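Putative L-alanine-DL-glutamate epimerase (Burkholderia xenovorans, PDB 3GO2) binds magnesium and probably works as a racemase or epimerase of the mandelate racemase/muconate lactonizing enzyme family, as part of the enolase superfamily. Local coordinates at residues L11-V23 against D345-T357. Residues are numbered along the deposited sequence; the frame is centred on the assembly and turned at random. Where two conformers were deposited one is given.
Sequences LCCDAGWRNYHFV and DIDRLAWEDELFT
Cys13 begins the contact, its SG resting 4.0 Å from CD2 of Leu355 and equally near CD1, so that it touches both methyls of the leucine fork. At Asp14 the backbone does the work: its O accepts a hydrogen bond from NE1 of Trp351 at 3.2 Å. This O lies in the indole plane, yet the donor stands 36° out of the carbonyl plane, away from a lone-pair direction. The Asp14 carboxylate, swung anti to the backbone N (chi1 -174°), lies nearly parallel to the indole but displaced from its plane, with OD2 3.4 Å from CZ2 of Trp351. Leu349 points toward the turn, its CD1 3.5 Å from CA of Ala15 and its CB packing over the centre of the Trp351 ring, while Gly16 N meets the edge of that indole. The long Arg18 side chain reaches toward Asp345 without a direct salt bridge; one water, weakly bonded by Arg18 NH2, donates to Asp345 OD2. NH2 also bonds Phe320 O, and Asp345 bonds His125, which binds 2-oxoglutarate in this protein, though none is bound to this chain here. Tyr20 gives the short bond, OH donating to OE1 of Glu352 at 2.6 Å on the syn side, with ring and carboxylate planes 84° apart. Arg348 holds that carboxylate by a salt bridge from NH1 to OE2 of Glu352 (3.0 Å), and His323 N adds a second donor to OE2, which probably favours its charged form. At the next inward-facing strand position, Phe22 meets Phe356 rim to rim, planes steeply inclined. The strand 5-14/19-27 hairpin of the N-terminal domain thus packs on the segment that follows strand 342-344 in the barrel-like domain, with helix 381-386 against Cys13 and Phe22 and strand 32-37 beside Tyr20 and Phe22.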
ATOM      1  N   LEU A  11       5.095 -14.826  46.597  1.00 16.82           N
ATOM      2  CA  LEU A  11       4.527 -14.279  47.821  1.00 17.46           C
ATOM      3  C   LEU A  11       3.460 -13.258  47.481  1.00 17.37           C
ATOM      4  O   LEU A  11       3.469 -12.668  46.404  1.00 16.85           O
ATOM      5  CB  LEU A  11       5.604 -13.602  48.681  1.00 17.46           C
ATOM      6  CG  LEU A  11       6.771 -14.416  49.258  1.00 19.05           C
ATOM      7  CD1 LEU A  11       7.723 -15.045  48.202  1.00 21.22           C
ATOM      8  CD2 LEU A  11       7.584 -13.504  50.196  1.00 19.03           C
ATOM      9  N   CYS A  12       2.549 -13.025  48.407  1.00 17.83           N
ATOM     10  CA  CYS A  12       1.440 -12.079  48.171  1.00 18.29           C
ATOM     11  C   CYS A  12       1.090 -11.359  49.470  1.00 18.11           C
ATOM     12  O   CYS A  12       1.145 -11.955  50.538  1.00 18.24           O
ATOM     13  CB  CYS A  12       0.250 -12.861  47.617  1.00 19.02           C
ATOM     14  SG  CYS A  12      -1.190 -11.873  47.202  1.00 23.03           S
ATOM     15  N   CYS A  13       0.781 -10.061  49.398  1.00 17.76           N
ATOM     16  CA  CYS A  13       0.338  -9.330  50.571  1.00 17.93           C
ATOM     17  C   CYS A  13      -0.744  -8.328  50.229  1.00 17.86           C
ATOM     18  O   CYS A  13      -0.941  -7.939  49.064  1.00 18.08           O
ATOM     19  CB  CYS A  13       1.521  -8.641  51.254  1.00 18.38           C
ATOM     20  SG  CYS A  13       2.181  -7.207  50.364  1.00 18.50           S
ATOM     21  N   ASP A  14      -1.457  -7.906  51.261  1.00 17.59           N
ATOM     22  CA  ASP A  14      -2.533  -6.930  51.111  1.00 17.73           C
ATOM     23  C   ASP A  14      -1.978  -5.576  50.675  1.00 17.97           C
ATOM     24  O   ASP A  14      -0.989  -5.101  51.231  1.00 16.69           O
ATOM     25  CB  ASP A  14      -3.227  -6.719  52.465  1.00 17.95           C
ATOM     26  CG  ASP A  14      -4.425  -5.830  52.352  1.00 20.66           C
ATOM     27  OD1 ASP A  14      -5.290  -6.129  51.520  1.00 27.63           O
ATOM     28  OD2 ASP A  14      -4.484  -4.816  53.060  1.00 28.43           O
ATOM     29  N   ALA A  15      -2.630  -4.978  49.677  1.00 18.07           N
ATOM     30  CA  ALA A  15      -2.355  -3.594  49.265  1.00 18.95           C
ATOM     31  C   ALA A  15      -3.654  -2.754  49.246  1.00 20.01           C
ATOM     32  O   ALA A  15      -3.816  -1.828  48.461  1.00 19.47           O
ATOM     33  CB  ALA A  15      -1.619  -3.567  47.882  1.00 17.92           C
ATOM     34  N   GLY A  16      -4.587  -3.095  50.128  1.00 21.55           N
ATOM     35  CA  GLY A  16      -5.778  -2.280  50.377  1.00 23.25           C
ATOM     36  C   GLY A  16      -6.938  -2.709  49.516  1.00 24.04           C
ATOM     37  O   GLY A  16      -7.803  -3.469  49.966  1.00 25.45           O
ATOM     38  N   TRP A  17      -6.946  -2.238  48.265  1.00 23.46           N
ATOM     39  CA  TRP A  17      -8.005  -2.537  47.293  1.00 23.07           C
ATOM     40  C   TRP A  17      -7.543  -3.542  46.247  1.00 22.58           C
ATOM     41  O   TRP A  17      -8.254  -3.853  45.291  1.00 23.08           O
ATOM     42  CB  TRP A  17      -8.447  -1.238  46.613  1.00 23.64           C
ATOM     43  CG  TRP A  17      -7.322  -0.525  45.931  1.00 22.42           C
ATOM     44  CD1 TRP A  17      -6.393   0.278  46.513  1.00 22.37           C
ATOM     45  CD2 TRP A  17      -7.015  -0.548  44.536  1.00 22.62           C
ATOM     46  NE1 TRP A  17      -5.521   0.753  45.573  1.00 23.81           N
ATOM     47  CE2 TRP A  17      -5.873   0.255  44.351  1.00 23.35           C
ATOM     48  CE3 TRP A  17      -7.581  -1.180  43.430  1.00 23.14           C
ATOM     49  CZ2 TRP A  17      -5.310   0.472  43.097  1.00 24.07           C
ATOM     50  CZ3 TRP A  17      -7.019  -0.973  42.186  1.00 24.15           C
ATOM     51  CH2 TRP A  17      -5.888  -0.168  42.029  1.00 23.76           C
ATOM     52  N   ARG A  18      -6.325  -4.048  46.449  1.00 21.25           N
ATOM     53  CA  ARG A  18      -5.703  -5.018  45.608  1.00 19.81           C
ATOM     54  C   ARG A  18      -4.586  -5.665  46.435  1.00 18.57           C
ATOM     55  O   ARG A  18      -4.326  -5.263  47.561  1.00 17.72           O
ATOM     56  CB  ARG A  18      -5.120  -4.353  44.353  1.00 19.60           C
ATOM     57  CG  ARG A  18      -4.123  -3.266  44.689  1.00 18.41           C
ATOM     58  CD  ARG A  18      -3.527  -2.623  43.439  1.00 18.38           C
ATOM     59  NE  ARG A  18      -2.649  -1.510  43.817  1.00 19.01           N
ATOM     60  CZ  ARG A  18      -1.925  -0.797  42.959  1.00 19.38           C
ATOM     61  NH1 ARG A  18      -1.976  -1.057  41.646  1.00 20.47           N
ATOM     62  NH2 ARG A  18      -1.160   0.196  43.413  1.00 18.84           N
ATOM     63  N   ASN A  19      -3.914  -6.647  45.855  1.00 18.79           N
ATOM     64  CA  ASN A  19      -2.760  -7.244  46.490  1.00 18.41           C
ATOM     65  C   ASN A  19      -1.503  -6.919  45.722  1.00 18.39           C
ATOM     66  O   ASN A  19      -1.557  -6.598  44.526  1.00 19.42           O
ATOM     67  CB  ASN A  19      -2.918  -8.752  46.531  1.00 19.16           C
ATOM     68  CG  ASN A  19      -4.098  -9.176  47.379  1.00 18.04           C
ATOM     69  OD1 ASN A  19      -4.322  -8.609  48.449  1.00 20.14           O
ATOM     70  ND2 ASN A  19      -4.843 -10.170  46.913  1.00 21.15           N
ATOM     71  N   TYR A  20      -0.375  -7.046  46.399  1.00 16.92           N
ATOM     72  CA  TYR A  20       0.912  -7.074  45.718  1.00 16.45           C
ATOM     73  C   TYR A  20       1.367  -8.508  45.622  1.00 16.27           C
ATOM     74  O   TYR A  20       1.075  -9.298  46.499  1.00 17.29           O
ATOM     75  CB  TYR A  20       1.972  -6.339  46.500  1.00 16.06           C
ATOM     76  CG  TYR A  20       1.839  -4.845  46.609  1.00 15.50           C
ATOM     77  CD1 TYR A  20       1.146  -4.076  45.666  1.00 15.22           C
ATOM     78  CD2 TYR A  20       2.503  -4.175  47.626  1.00 17.41           C
ATOM     79  CE1 TYR A  20       1.074  -2.714  45.783  1.00 14.76           C
ATOM     80  CE2 TYR A  20       2.437  -2.814  47.730  1.00 17.67           C
ATOM     81  CZ  TYR A  20       1.728  -2.090  46.806  1.00 16.16           C
ATOM     82  OH  TYR A  20       1.697  -0.717  46.930  1.00 16.83           O
ATOM     83  N   HIS A  21       2.110  -8.833  44.570  1.00 15.56           N
ATOM     84  CA  HIS A  21       2.706 -10.140  44.419  1.00 14.95           C
ATOM     85  C   HIS A  21       4.198 -10.035  44.131  1.00 14.78           C
ATOM     86  O   HIS A  21       4.644  -9.081  43.509  1.00 14.11           O
ATOM     87  CB  HIS A  21       2.061 -10.903  43.255  1.00 15.50           C
ATOM     88  CG  HIS A  21       0.583 -11.082  43.387  1.00 16.73           C
ATOM     89  ND1 HIS A  21       0.020 -12.295  43.730  1.00 20.88           N
ATOM     90  CD2 HIS A  21      -0.448 -10.231  43.171  1.00 22.19           C
ATOM     91  CE1 HIS A  21      -1.298 -12.177  43.738  1.00 21.51           C
ATOM     92  NE2 HIS A  21      -1.609 -10.937  43.408  1.00 21.63           N
ATOM     93  N   PHE A  22       4.944 -11.053  44.544  1.00 14.15           N
ATOM     94  CA  PHE A  22       6.397 -11.057  44.404  1.00 13.84           C
ATOM     95  C   PHE A  22       6.893 -12.407  43.988  1.00 14.71           C
ATOM     96  O   PHE A  22       6.291 -13.421  44.364  1.00 14.41           O
ATOM     97  CB  PHE A  22       7.081 -10.666  45.735  1.00 14.60           C
ATOM     98  CG  PHE A  22       6.571  -9.407  46.315  1.00 14.20           C
ATOM     99  CD1 PHE A  22       7.041  -8.189  45.870  1.00 15.45           C
ATOM    100  CD2 PHE A  22       5.584  -9.412  47.286  1.00 14.44           C
ATOM    101  CE1 PHE A  22       6.528  -7.001  46.390  1.00 14.91           C
ATOM    102  CE2 PHE A  22       5.085  -8.230  47.812  1.00 15.42           C
ATOM    103  CZ  PHE A  22       5.541  -7.037  47.358  1.00 15.06           C
ATOM    104  N   VAL A  23       7.959 -12.401  43.188  1.00 13.34           N
ATOM    105  CA  VAL A  23       8.783 -13.593  42.911  1.00 13.66           C
ATOM    106  C   VAL A  23      10.063 -13.484  43.740  1.00 13.56           C
ATOM    107  O   VAL A  23      10.698 -12.434  43.789  1.00 14.73           O
ATOM    108  CB  VAL A  23       9.161 -13.737  41.429  1.00 13.72           C
ATOM    109  CG1 VAL A  23      10.093 -14.950  41.200  1.00 14.78           C
ATOM    110  CG2 VAL A  23       7.889 -13.876  40.584  1.00 14.55           C
ATOM    111  N   ASP A 345       3.124   6.580  41.260  1.00 15.04           N
ATOM    112  CA  ASP A 345       2.038   6.995  42.166  1.00 15.99           C
ATOM    113  C   ASP A 345       2.692   7.630  43.369  1.00 16.80           C
ATOM    114  O   ASP A 345       3.561   7.032  44.027  1.00 16.66           O
ATOM    115  CB  ASP A 345       1.185   5.793  42.587  1.00 16.29           C
ATOM    116  CG  ASP A 345       0.274   5.299  41.474  1.00 17.68           C
ATOM    117  OD1 ASP A 345      -0.145   6.110  40.615  1.00 19.18           O
ATOM    118  OD2 ASP A 345      -0.073   4.096  41.477  1.00 19.75           O
ATOM    119  N   ILE A 346       2.289   8.853  43.670  1.00 16.33           N
ATOM    120  CA  ILE A 346       2.830   9.558  44.824  1.00 16.72           C
ATOM    121  C   ILE A 346       1.961   9.288  46.068  1.00 17.46           C
ATOM    122  O   ILE A 346       2.458   9.375  47.204  1.00 17.45           O
ATOM    123  CB  ILE A 346       3.005  11.066  44.490  1.00 17.09           C
ATOM    124  CG1 ILE A 346       4.139  11.269  43.471  1.00 16.41           C
ATOM    125  CG2 ILE A 346       3.277  11.886  45.736  1.00 18.07           C
ATOM    126  CD1 ILE A 346       5.501  10.681  43.872  1.00 14.46           C
ATOM    127  N   ASP A 347       0.690   8.951  45.851  1.00 17.98           N
ATOM    128  CA  ASP A 347      -0.197   8.473  46.922  1.00 18.75           C
ATOM    129  C   ASP A 347       0.211   7.046  47.294  1.00 18.81           C
ATOM    130  O   ASP A 347       0.171   6.136  46.447  1.00 19.75           O
ATOM    131  CB  ASP A 347      -1.662   8.513  46.502  1.00 18.80           C
ATOM    132  CG  ASP A 347      -2.144   9.918  46.151  1.00 21.11           C
ATOM    133  OD1 ASP A 347      -2.255  10.752  47.083  1.00 23.80           O
ATOM    134  OD2 ASP A 347      -2.403  10.172  44.940  1.00 22.65           O
ATOM    135  N   ARG A 348       0.606   6.858  48.561  1.00 18.61           N
ATOM    136  CA  ARG A 348       1.070   5.552  49.027  1.00 18.90           C
ATOM    137  C   ARG A 348       0.231   5.056  50.188  1.00 18.89           C
ATOM    138  O   ARG A 348      -0.316   5.836  50.980  1.00 19.30           O
ATOM    139  CB  ARG A 348       2.538   5.571  49.467  1.00 19.30           C
ATOM    140  CG  ARG A 348       3.560   6.186  48.504  1.00 18.47           C
ATOM    141  CD  ARG A 348       3.449   5.667  47.084  1.00 16.95           C
ATOM    142  NE  ARG A 348       3.669   4.235  46.970  1.00 18.20           N
ATOM    143  CZ  ARG A 348       3.807   3.603  45.799  1.00 19.06           C
ATOM    144  NH1 ARG A 348       3.998   2.301  45.745  1.00 19.53           N
ATOM    145  NH2 ARG A 348       3.756   4.285  44.661  1.00 18.89           N
ATOM    146  N   LEU A 349       0.149   3.744  50.285  1.00 18.66           N
ATOM    147  CA  LEU A 349      -0.462   3.089  51.431  1.00 18.39           C
ATOM    148  C   LEU A 349       0.283   3.417  52.725  1.00 18.56           C
ATOM    149  O   LEU A 349       1.500   3.589  52.753  1.00 18.03           O
ATOM    150  CB  LEU A 349      -0.426   1.578  51.255  1.00 18.81           C
ATOM    151  CG  LEU A 349      -1.122   0.996  50.030  1.00 18.15           C
ATOM    152  CD1 LEU A 349      -0.796  -0.487  49.892  1.00 17.78           C
ATOM    153  CD2 LEU A 349      -2.618   1.202  50.073  1.00 19.65           C
ATOM    154  N   ALA A 350      -0.469   3.446  53.820  1.00 18.53           N
ATOM    155  CA  ALA A 350       0.109   3.774  55.116  1.00 19.14           C
ATOM    156  C   ALA A 350       1.197   2.787  55.553  1.00 19.31           C
ATOM    157  O   ALA A 350       2.120   3.160  56.282  1.00 20.92           O
ATOM    158  CB  ALA A 350      -0.999   3.859  56.158  1.00 19.15           C
ATOM    159  N   TRP A 351       1.105   1.547  55.096  1.00 19.06           N
ATOM    160  CA  TRP A 351       2.102   0.521  55.422  1.00 19.22           C
ATOM    161  C   TRP A 351       3.117   0.233  54.302  1.00 18.95           C
ATOM    162  O   TRP A 351       3.902  -0.709  54.385  1.00 19.29           O
ATOM    163  CB  TRP A 351       1.408  -0.768  55.871  1.00 19.01           C
ATOM    164  CG  TRP A 351       0.556  -1.432  54.848  1.00 18.07           C
ATOM    165  CD1 TRP A 351       0.944  -2.422  53.990  1.00 17.57           C
ATOM    166  CD2 TRP A 351      -0.824  -1.170  54.558  1.00 18.67           C
ATOM    167  NE1 TRP A 351      -0.107  -2.819  53.227  1.00 18.87           N
ATOM    168  CE2 TRP A 351      -1.205  -2.061  53.532  1.00 18.76           C
ATOM    169  CE3 TRP A 351      -1.775  -0.274  55.063  1.00 22.55           C
ATOM    170  CZ2 TRP A 351      -2.483  -2.078  52.985  1.00 21.06           C
ATOM    171  CZ3 TRP A 351      -3.067  -0.296  54.522  1.00 23.57           C
ATOM    172  CH2 TRP A 351      -3.404  -1.194  53.494  1.00 23.61           C
ATOM    173  N   GLU A 352       3.120   1.052  53.251  1.00 18.42           N
ATOM    174  CA  GLU A 352       3.994   0.765  52.115  1.00 18.91           C
ATOM    175  C   GLU A 352       5.462   0.646  52.528  1.00 18.94           C
ATOM    176  O   GLU A 352       6.165  -0.274  52.097  1.00 18.66           O
ATOM    177  CB  GLU A 352       3.859   1.858  51.058  1.00 18.05           C
ATOM    178  CG  GLU A 352       4.672   1.651  49.773  1.00 18.52           C
ATOM    179  CD  GLU A 352       4.062   0.647  48.829  1.00 19.59           C
ATOM    180  OE1 GLU A 352       2.882   0.264  49.034  1.00 20.92           O
ATOM    181  OE2 GLU A 352       4.772   0.249  47.863  1.00 18.94           O
ATOM    182  N   ASP A 353       5.949   1.581  53.338  1.00 19.34           N
ATOM    183  CA  ASP A 353       7.377   1.598  53.619  1.00 20.41           C
ATOM    184  C   ASP A 353       7.800   0.397  54.493  1.00 20.35           C
ATOM    185  O   ASP A 353       8.952  -0.022  54.409  1.00 22.83           O
ATOM    186  CB  ASP A 353       7.821   2.934  54.228  1.00 20.60           C
ATOM    187  CG  ASP A 353       7.773   4.100  53.222  1.00 23.43           C
ATOM    188  OD1 ASP A 353       7.446   3.911  52.007  1.00 24.36           O
ATOM    189  OD2 ASP A 353       8.063   5.235  53.653  1.00 26.20           O
ATOM    190  N   GLU A 354       6.874  -0.149  55.280  1.00 19.77           N
ATOM    191  CA  GLU A 354       7.105  -1.374  56.058  0.50 19.50           C
ATOM    192  C   GLU A 354       7.463  -2.562  55.166  1.00 18.59           C
ATOM    193  O   GLU A 354       8.217  -3.435  55.576  1.00 17.79           O
ATOM    194  CB  GLU A 354       5.830  -1.709  56.883  0.50 20.11           C
ATOM    195  CG  GLU A 354       5.945  -2.832  57.928  0.50 22.13           C
ATOM    196  CD  GLU A 354       4.572  -3.330  58.447  0.50 25.06           C
ATOM    197  OE1 GLU A 354       3.548  -2.635  58.252  0.50 26.56           O
ATOM    198  OE2 GLU A 354       4.516  -4.437  59.041  0.50 26.30           O
ATOM    199  N   LEU A 355       6.893  -2.597  53.959  1.00 17.24           N
ATOM    200  CA  LEU A 355       6.982  -3.778  53.097  1.00 16.22           C
ATOM    201  C   LEU A 355       8.310  -3.903  52.394  1.00 16.19           C
ATOM    202  O   LEU A 355       8.625  -4.980  51.890  1.00 15.23           O
ATOM    203  CB  LEU A 355       5.882  -3.743  52.027  1.00 15.62           C
ATOM    204  CG  LEU A 355       4.451  -3.821  52.552  1.00 16.89           C
ATOM    205  CD1 LEU A 355       3.470  -3.520  51.426  1.00 18.60           C
ATOM    206  CD2 LEU A 355       4.177  -5.182  53.171  1.00 18.82           C
ATOM    207  N   PHE A 356       9.080  -2.813  52.332  1.00 16.93           N
ATOM    208  CA  PHE A 356      10.305  -2.801  51.558  1.00 16.33           C
ATOM    209  C   PHE A 356      11.475  -2.225  52.346  1.00 16.99           C
ATOM    210  O   PHE A 356      11.293  -1.365  53.215  1.00 18.32           O
ATOM    211  CB  PHE A 356      10.098  -1.953  50.286  1.00 16.49           C
ATOM    212  CG  PHE A 356       8.971  -2.450  49.402  1.00 15.06           C
ATOM    213  CD1 PHE A 356       9.178  -3.518  48.540  1.00 14.39           C
ATOM    214  CD2 PHE A 356       7.705  -1.886  49.464  1.00 15.72           C
ATOM    215  CE1 PHE A 356       8.154  -3.987  47.727  1.00 16.27           C
ATOM    216  CE2 PHE A 356       6.688  -2.339  48.649  1.00 14.70           C
ATOM    217  CZ  PHE A 356       6.916  -3.413  47.790  1.00 14.29           C
ATOM    218  N   THR A 357      12.676  -2.666  52.013  1.00 16.74           N
ATOM    219  CA  THR A 357      13.866  -2.194  52.715  1.00 17.01           C
ATOM    220  C   THR A 357      14.166  -0.721  52.429  1.00 18.26           C
ATOM    221  O   THR A 357      14.562   0.024  53.338  1.00 18.57           O
ATOM    222  CB  THR A 357      15.091  -3.047  52.396  1.00 16.14           C
ATOM    223  OG1 THR A 357      15.283  -3.096  50.979  1.00 17.28           O
ATOM    224  CG2 THR A 357      14.972  -4.483  52.969  1.00 17.05           C
TER
HETATM  225  O   HOH W   1       0.899   2.576  43.450  1.00 17.84           O